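Local coordinates for 3-oxoacyl-(acyl-carrier protein) synthase II (Thermus thermophilus, PDB 1J3N) that probably catalyses the condensation of an acyl thioester with malonyl-ACP in fatty acid elongation, working as a homodimer, at residues S42-R47 and M195-F200; M203-T208 and F394-H399. One frame throughout, in Å; residues are numbered along the deposited sequence.

Interaction 1 (S42-R47 and M195-F200)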
ATOM      1  N   SER A  42      -6.634   5.899  31.572  1.00 27.26           N
ATOM      2  CA  SER A  42      -7.451   6.683  32.500  1.00 29.22           C
ATOM      3  C   SER A  42      -7.565   8.153  32.085  1.00 29.20           C
ATOM      4  O   SER A  42      -8.648   8.720  32.106  1.00 30.58           O
ATOM      5  CB  SER A  42      -6.911   6.572  33.943  1.00 29.69           C
ATOM      6  OG  SER A  42      -5.795   7.416  34.180  1.00 31.03           O
ATOM      7  N   ALA A  43      -6.467   8.770  31.670  1.00 29.51           N
ATOM      8  CA  ALA A  43      -6.514  10.178  31.276  1.00 28.87           C
ATOM      9  C   ALA A  43      -7.287  10.474  29.980  1.00 30.07           C
ATOM     10  O   ALA A  43      -7.684  11.618  29.744  1.00 29.65           O
ATOM     11  CB  ALA A  43      -5.096  10.733  31.169  1.00 29.12           C
ATOM     12  N   LEU A  44      -7.505   9.457  29.146  1.00 29.90           N
ATOM     13  CA  LEU A  44      -8.211   9.645  27.874  1.00 28.88           C
ATOM     14  C   LEU A  44      -9.738   9.710  27.977  1.00 27.31           C
ATOM     15  O   LEU A  44     -10.323   9.238  28.949  1.00 26.15           O
ATOM     16  CB  LEU A  44      -7.842   8.524  26.897  1.00 29.01           C
ATOM     17  CG  LEU A  44      -6.380   8.366  26.470  1.00 28.59           C
ATOM     18  CD1 LEU A  44      -6.274   7.231  25.458  1.00 29.51           C
ATOM     19  CD2 LEU A  44      -5.875   9.658  25.869  1.00 27.86           C
ATOM     20  N   PRO A  45     -10.396  10.315  26.967  1.00 27.26           N
ATOM     21  CA  PRO A  45     -11.861  10.437  26.934  1.00 27.00           C
ATOM     22  C   PRO A  45     -12.510   9.137  26.469  1.00 27.17           C
ATOM     23  O   PRO A  45     -13.692   8.889  26.727  1.00 26.76           O
ATOM     24  CB  PRO A  45     -12.091  11.582  25.949  1.00 28.49           C
ATOM     25  CG  PRO A  45     -10.953  11.440  24.997  1.00 27.79           C
ATOM     26  CD  PRO A  45      -9.785  11.183  25.941  1.00 27.82           C
ATOM     27  N   VAL A  46     -11.724   8.325  25.764  1.00 25.52           N
ATOM     28  CA  VAL A  46     -12.163   7.026  25.256  1.00 25.30           C
ATOM     29  C   VAL A  46     -11.301   6.019  25.996  1.00 25.02           C
ATOM     30  O   VAL A  46     -10.077   6.024  25.862  1.00 25.19           O
ATOM     31  CB  VAL A  46     -11.912   6.894  23.733  1.00 24.58           C
ATOM     32  CG1 VAL A  46     -12.304   5.497  23.256  1.00 22.91           C
ATOM     33  CG2 VAL A  46     -12.715   7.941  22.987  1.00 24.60           C
ATOM     34  N   ARG A  47     -11.931   5.149  26.771  1.00 25.47           N
ATOM     35  CA  ARG A  47     -11.173   4.191  27.564  1.00 25.72           C
ATOM     36  C   ARG A  47     -11.598   2.743  27.369  1.00 25.82           C
ATOM     37  O   ARG A  47     -11.437   1.912  28.273  1.00 25.46           O
ATOM     38  CB  ARG A  47     -11.281   4.594  29.041  1.00 26.12           C
ATOM     39  CG  ARG A  47     -10.917   6.063  29.269  1.00 26.27           C
ATOM     40  CD  ARG A  47     -11.003   6.471  30.734  1.00 31.77           C
ATOM     41  NE  ARG A  47     -12.378   6.567  31.225  1.00 31.70           N
ATOM     42  CZ  ARG A  47     -13.165   7.627  31.067  1.00 33.56           C
ATOM     43  NH1 ARG A  47     -12.720   8.701  30.425  1.00 32.27           N
ATOM     44  NH2 ARG A  47     -14.398   7.616  31.562  1.00 33.87           N
ATOM     45  N   MET A 195      -1.279   7.187  21.854  1.00 24.55           N
ATOM     46  CA  MET A 195      -1.264   8.168  20.776  1.00 26.61           C
ATOM     47  C   MET A 195      -2.307   7.985  19.684  1.00 24.84           C
ATOM     48  O   MET A 195      -2.792   8.965  19.132  1.00 25.68           O
ATOM     49  CB  MET A 195       0.130   8.227  20.144  1.00 26.70           C
ATOM     50  CG  MET A 195       0.239   9.178  18.962  1.00 27.50           C
ATOM     51  SD  MET A 195       1.959   9.455  18.505  1.00 29.16           S
ATOM     52  CE  MET A 195       1.851  11.092  17.826  1.00 27.58           C
ATOM     53  N   ALA A 196      -2.643   6.743  19.361  1.00 27.04           N
ATOM     54  CA  ALA A 196      -3.628   6.476  18.311  1.00 26.35           C
ATOM     55  C   ALA A 196      -5.057   6.685  18.800  1.00 27.43           C
ATOM     56  O   ALA A 196      -5.871   7.301  18.115  1.00 29.15           O
ATOM     57  CB  ALA A 196      -3.464   5.062  17.792  1.00 26.83           C
ATOM     58  N   ILE A 197      -5.372   6.158  19.975  1.00 26.72           N
ATOM     59  CA  ILE A 197      -6.708   6.334  20.510  1.00 28.83           C
ATOM     60  C   ILE A 197      -6.865   7.807  20.860  1.00 28.00           C
ATOM     61  O   ILE A 197      -7.951   8.376  20.748  1.00 27.55           O
ATOM     62  CB  ILE A 197      -6.939   5.445  21.751  1.00 29.21           C
ATOM     63  CG1 ILE A 197      -6.902   3.971  21.324  1.00 30.89           C
ATOM     64  CG2 ILE A 197      -8.283   5.786  22.406  1.00 30.10           C
ATOM     65  CD1 ILE A 197      -7.269   2.981  22.401  1.00 31.89           C
ATOM     66  N   GLY A 198      -5.766   8.427  21.270  1.00 28.20           N
ATOM     67  CA  GLY A 198      -5.810   9.840  21.602  1.00 27.67           C
ATOM     68  C   GLY A 198      -6.127  10.652  20.358  1.00 27.35           C
ATOM     69  O   GLY A 198      -6.978  11.544  20.380  1.00 28.02           O
ATOM     70  N   ALA A 199      -5.444  10.330  19.265  1.00 27.08           N
ATOM     71  CA  ALA A 199      -5.630  11.014  17.988  1.00 25.70           C
ATOM     72  C   ALA A 199      -7.056  10.882  17.446  1.00 24.85           C
ATOM     73  O   ALA A 199      -7.648  11.863  16.991  1.00 23.49           O
ATOM     74  CB  ALA A 199      -4.635  10.477  16.975  1.00 25.89           C
ATOM     75  N   PHE A 200      -7.600   9.668  17.483  1.00 24.61           N
ATOM     76  CA  PHE A 200      -8.958   9.432  17.000  1.00 25.09           C
ATOM     77  C   PHE A 200      -9.975  10.053  17.956  1.00 25.82           C
ATOM     78  O   PHE A 200     -11.090  10.383  17.555  1.00 25.33           O
ATOM     79  CB  PHE A 200      -9.224   7.928  16.856  1.00 24.13           C
ATOM     80  CG  PHE A 200      -8.678   7.332  15.589  1.00 25.83           C
ATOM     81  CD1 PHE A 200      -9.299   7.576  14.366  1.00 25.13           C
ATOM     82  CD2 PHE A 200      -7.546   6.524  15.615  1.00 25.16           C
ATOM     83  CE1 PHE A 200      -8.802   7.022  13.184  1.00 26.47           C
ATOM     84  CE2 PHE A 200      -7.038   5.966  14.437  1.00 26.91           C
ATOM     85  CZ  PHE A 200      -7.669   6.215  13.221  1.00 27.58           C
TER
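Between Leu44 and Val46 of the loop and Ile197 of helix 194-202 no flat group is interposed; the Arg47 side chain starts away from the helix and folds back on its own loop, its guanidinium taking the carbonyl oxygen of Leu44 at its edge. Arg47 NH1 donates a hydrogen bond of 2.9 Å to Leu44 O, which lies nearly in the guanidinium plane (5° out of it), with an N-H...O angle of 158°. The Phe200 side chain, for its part, leads away from the loop and packs on Met229 and, in the second subunit, Ile132.

The contact itself turns on one methyl. Ile197 CG2 stands anti to its backbone N, a placing that follows from a chi1 of -66° and brings this methyl against both loop side chains. Leu44 CD1 meets Ile197 CG2 at 3.9 Å, the two side chains crossing at about a right angle. Val46 CB comes to 4.0 Å from the same Ile197 CG2. A beta-branched Ile suits this place because CG2 sits close to the backbone and fills the short gap between helix and loop. The other Leu44 branch, CD2, reaches Gly198 CA at 4.3 Å; at Gly198 the leucine meets the helix backbone itself.

The loop lies between strands 33-35 and 48-50 and follows no regular pattern of its own. Asn210 helps fix it, binding Arg47 N through OD1 and Pro45 O through ND2. Around the dimer interface, Leu44 also packs on Pro124 of the second subunit.

Val46 O is buried at 3.9 Å from Ile197 CG2 and has no hydrogen-bonding partner in the model, a probable energetic cost of the packing. With no hydrogen bond between loop and helix, their fit depends on shape and hydrophobic burial; directional bonds, among them those of Arg47 and Asn210, lie elsewhere on the loop.

Interaction 2 (M203-T208 and F394-H399)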
ATOM      1  N   MET A 203     -10.244  13.733  17.376  1.00 31.35           N
ATOM      2  CA  MET A 203     -10.950  13.874  16.102  1.00 30.71           C
ATOM      3  C   MET A 203     -12.447  13.650  16.295  1.00 30.67           C
ATOM      4  O   MET A 203     -13.232  13.834  15.367  1.00 28.50           O
ATOM      5  CB  MET A 203     -10.460  12.842  15.095  1.00 32.05           C
ATOM      6  CG  MET A 203      -9.133  13.127  14.445  1.00 34.98           C
ATOM      7  SD  MET A 203      -8.836  11.858  13.195  1.00 39.55           S
ATOM      8  CE  MET A 203      -9.715  12.530  11.827  1.00 36.64           C
ATOM      9  N   ARG A 204     -12.828  13.219  17.495  1.00 31.50           N
ATOM     10  CA  ARG A 204     -14.227  12.956  17.827  1.00 33.35           C
ATOM     11  C   ARG A 204     -14.829  11.838  16.978  1.00 31.85           C
ATOM     12  O   ARG A 204     -16.030  11.820  16.722  1.00 29.20           O
ATOM     13  CB  ARG A 204     -15.061  14.234  17.662  1.00 36.91           C
ATOM     14  CG  ARG A 204     -14.748  15.330  18.679  1.00 40.80           C
ATOM     15  CD  ARG A 204     -15.005  14.847  20.100  1.00 47.30           C
ATOM     16  NE  ARG A 204     -14.977  15.931  21.084  1.00 52.16           N
ATOM     17  CZ  ARG A 204     -13.900  16.649  21.390  1.00 54.13           C
ATOM     18  NH1 ARG A 204     -12.742  16.410  20.789  1.00 55.40           N
ATOM     19  NH2 ARG A 204     -13.980  17.606  22.309  1.00 55.57           N
ATOM     20  N   ALA A 205     -13.996  10.893  16.559  1.00 30.41           N
ATOM     21  CA  ALA A 205     -14.467   9.792  15.726  1.00 29.71           C
ATOM     22  C   ALA A 205     -14.828   8.549  16.527  1.00 27.35           C
ATOM     23  O   ALA A 205     -15.407   7.613  15.989  1.00 27.58           O
ATOM     24  CB  ALA A 205     -13.407   9.441  14.689  1.00 30.73           C
ATOM     25  N   LEU A 206     -14.493   8.546  17.813  1.00 27.54           N
ATOM     26  CA  LEU A 206     -14.757   7.391  18.664  1.00 26.16           C
ATOM     27  C   LEU A 206     -15.924   7.538  19.646  1.00 25.85           C
ATOM     28  O   LEU A 206     -16.233   8.633  20.123  1.00 22.00           O
ATOM     29  CB  LEU A 206     -13.489   7.038  19.451  1.00 26.22           C
ATOM     30  CG  LEU A 206     -12.182   6.830  18.672  1.00 26.19           C
ATOM     31  CD1 LEU A 206     -11.077   6.410  19.638  1.00 25.74           C
ATOM     32  CD2 LEU A 206     -12.370   5.759  17.603  1.00 23.80           C
ATOM     33  N   SER A 207     -16.562   6.411  19.950  1.00 26.32           N
ATOM     34  CA  SER A 207     -17.672   6.384  20.889  1.00 26.99           C
ATOM     35  C   SER A 207     -17.132   6.691  22.280  1.00 26.77           C
ATOM     36  O   SER A 207     -16.044   6.245  22.640  1.00 25.54           O
ATOM     37  CB  SER A 207     -18.329   4.998  20.882  1.00 28.85           C
ATOM     38  OG  SER A 207     -19.212   4.844  21.981  1.00 29.54           O
ATOM     39  N   THR A 208     -17.886   7.459  23.061  1.00 27.75           N
ATOM     40  CA  THR A 208     -17.458   7.804  24.415  1.00 28.24           C
ATOM     41  C   THR A 208     -18.280   7.088  25.479  1.00 27.75           C
ATOM     42  O   THR A 208     -18.348   7.542  26.620  1.00 28.29           O
ATOM     43  CB  THR A 208     -17.561   9.328  24.671  1.00 28.57           C
ATOM     44  OG1 THR A 208     -18.897   9.775  24.388  1.00 25.30           O
ATOM     45  CG2 THR A 208     -16.566  10.081  23.795  1.00 27.58           C
ATOM     46  N   PHE A 394     -15.655   1.307   3.358  1.00 26.68           N
ATOM     47  CA  PHE A 394     -15.647   2.710   2.929  1.00 28.07           C
ATOM     48  C   PHE A 394     -14.805   3.532   3.898  1.00 28.72           C
ATOM     49  O   PHE A 394     -15.310   4.043   4.894  1.00 32.86           O
ATOM     50  CB  PHE A 394     -17.084   3.231   2.885  1.00 26.30           C
ATOM     51  CG  PHE A 394     -18.032   2.308   2.166  1.00 28.34           C
ATOM     52  CD1 PHE A 394     -17.725   1.834   0.893  1.00 27.31           C
ATOM     53  CD2 PHE A 394     -19.218   1.899   2.765  1.00 24.62           C
ATOM     54  CE1 PHE A 394     -18.583   0.963   0.225  1.00 26.61           C
ATOM     55  CE2 PHE A 394     -20.085   1.028   2.104  1.00 25.65           C
ATOM     56  CZ  PHE A 394     -19.762   0.558   0.827  1.00 26.61           C
ATOM     57  N   ALA A 395     -13.531   3.687   3.552  1.00 30.11           N
ATOM     58  CA  ALA A 395     -12.513   4.345   4.372  1.00 30.07           C
ATOM     59  C   ALA A 395     -12.318   5.856   4.407  1.00 29.39           C
ATOM     60  O   ALA A 395     -12.854   6.601   3.592  1.00 29.67           O
ATOM     61  CB  ALA A 395     -11.168   3.705   4.050  1.00 29.28           C
ATOM     62  N   PHE A 396     -11.507   6.274   5.378  1.00 29.53           N
ATOM     63  CA  PHE A 396     -11.118   7.666   5.563  1.00 29.11           C
ATOM     64  C   PHE A 396     -10.305   7.973   4.305  1.00 29.34           C
ATOM     65  O   PHE A 396      -9.499   7.145   3.868  1.00 29.14           O
ATOM     66  CB  PHE A 396     -10.194   7.816   6.779  1.00 30.84           C
ATOM     67  CG  PHE A 396     -10.908   7.928   8.098  1.00 32.68           C
ATOM     68  CD1 PHE A 396     -11.894   7.019   8.460  1.00 33.82           C
ATOM     69  CD2 PHE A 396     -10.557   8.928   9.001  1.00 33.36           C
ATOM     70  CE1 PHE A 396     -12.521   7.103   9.705  1.00 35.12           C
ATOM     71  CE2 PHE A 396     -11.177   9.019  10.247  1.00 36.29           C
ATOM     72  CZ  PHE A 396     -12.163   8.102  10.598  1.00 34.23           C
ATOM     73  N   GLY A 397     -10.505   9.154   3.731  1.00 28.11           N
ATOM     74  CA  GLY A 397      -9.784   9.511   2.521  1.00 27.78           C
ATOM     75  C   GLY A 397     -10.737   9.440   1.347  1.00 27.14           C
ATOM     76  O   GLY A 397     -10.654  10.236   0.413  1.00 28.97           O
ATOM     77  N   GLY A 398     -11.658   8.484   1.409  1.00 25.41           N
ATOM     78  CA  GLY A 398     -12.634   8.320   0.348  1.00 22.89           C
ATOM     79  C   GLY A 398     -12.476   7.027  -0.422  1.00 22.22           C
ATOM     80  O   GLY A 398     -13.173   6.806  -1.416  1.00 21.98           O
ATOM     81  N   HIS A 399     -11.569   6.166   0.041  1.00 19.78           N
ATOM     82  CA  HIS A 399     -11.312   4.888  -0.611  1.00 20.53           C
ATOM     83  C   HIS A 399     -12.440   3.897  -0.328  1.00 20.69           C
ATOM     84  O   HIS A 399     -12.720   3.574   0.829  1.00 21.15           O
ATOM     85  CB  HIS A 399      -9.986   4.314  -0.109  1.00 18.39           C
ATOM     86  CG  HIS A 399      -8.899   5.330  -0.008  1.00 18.41           C
ATOM     87  ND1 HIS A 399      -8.053   5.626  -1.056  1.00 20.00           N
ATOM     88  CD2 HIS A 399      -8.555   6.162   1.002  1.00 20.15           C
ATOM     89  CE1 HIS A 399      -7.234   6.598  -0.694  1.00 19.99           C
ATOM     90  NE2 HIS A 399      -7.520   6.941   0.550  1.00 20.07           N
TER
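Met203 and Ala205 meet Phe396, bringing a Schellman motif, which ends helix 194-202 at Arg204, up to a type II turn from Ala395 to Gly398. The turn belongs to the glycine-rich loop between strands 388-394 and 399-406; in related condensing enzymes the phenylalanine of this loop is thought to gate the acyl site, and Phe396 may do likewise.

The touching is wholly apolar. Both partners come up to the edge of the Phe396 ring, near its plane. Ala205 CB is 4.5 Å from Phe396 CZ, its small methyl letting the ring end come up close to the backbone. Met203, flexible and long enough to span the gap, slides past the phenylalanine in the opposite direction, and it also packs on Thr268 and on Pro133 of the second subunit.

Backbone bonds act within each side. The Schellman motif has two bonds back into the last helical turn, with positive phi at Arg204. In the turn, Gly398 N binds Ala395 O and Ala395 N binds His399 O, and Gly397 adopts a phi of 106°, where a CB would press against the preceding carbonyl oxygen. A bend at chi3 (84°) swings Met203 CE round to the ring edge, 4.1 Å from Phe396 CE2.

How the interactions relate
Interaction 1 is the buried contact and the larger, whereas interaction 2 is a slight touch between partly exposed residues nearer the chain's centre. Helix 194-202 connects them: 195-200 runs along it, and 203-208 continues from its end, with Phe200 O at 3.1 Å from Ala205 N in a probable hydrogen bond. Leu206 also bridges the two, packing on Phe200 and Val46. Both contacts are apolar across their segments, but branched aliphatic groups fit a helix in the first, while methyls meet an aromatic edge in the second. Each also touches the second subunit, so the helix and its exit loop sit close to the dimer interface.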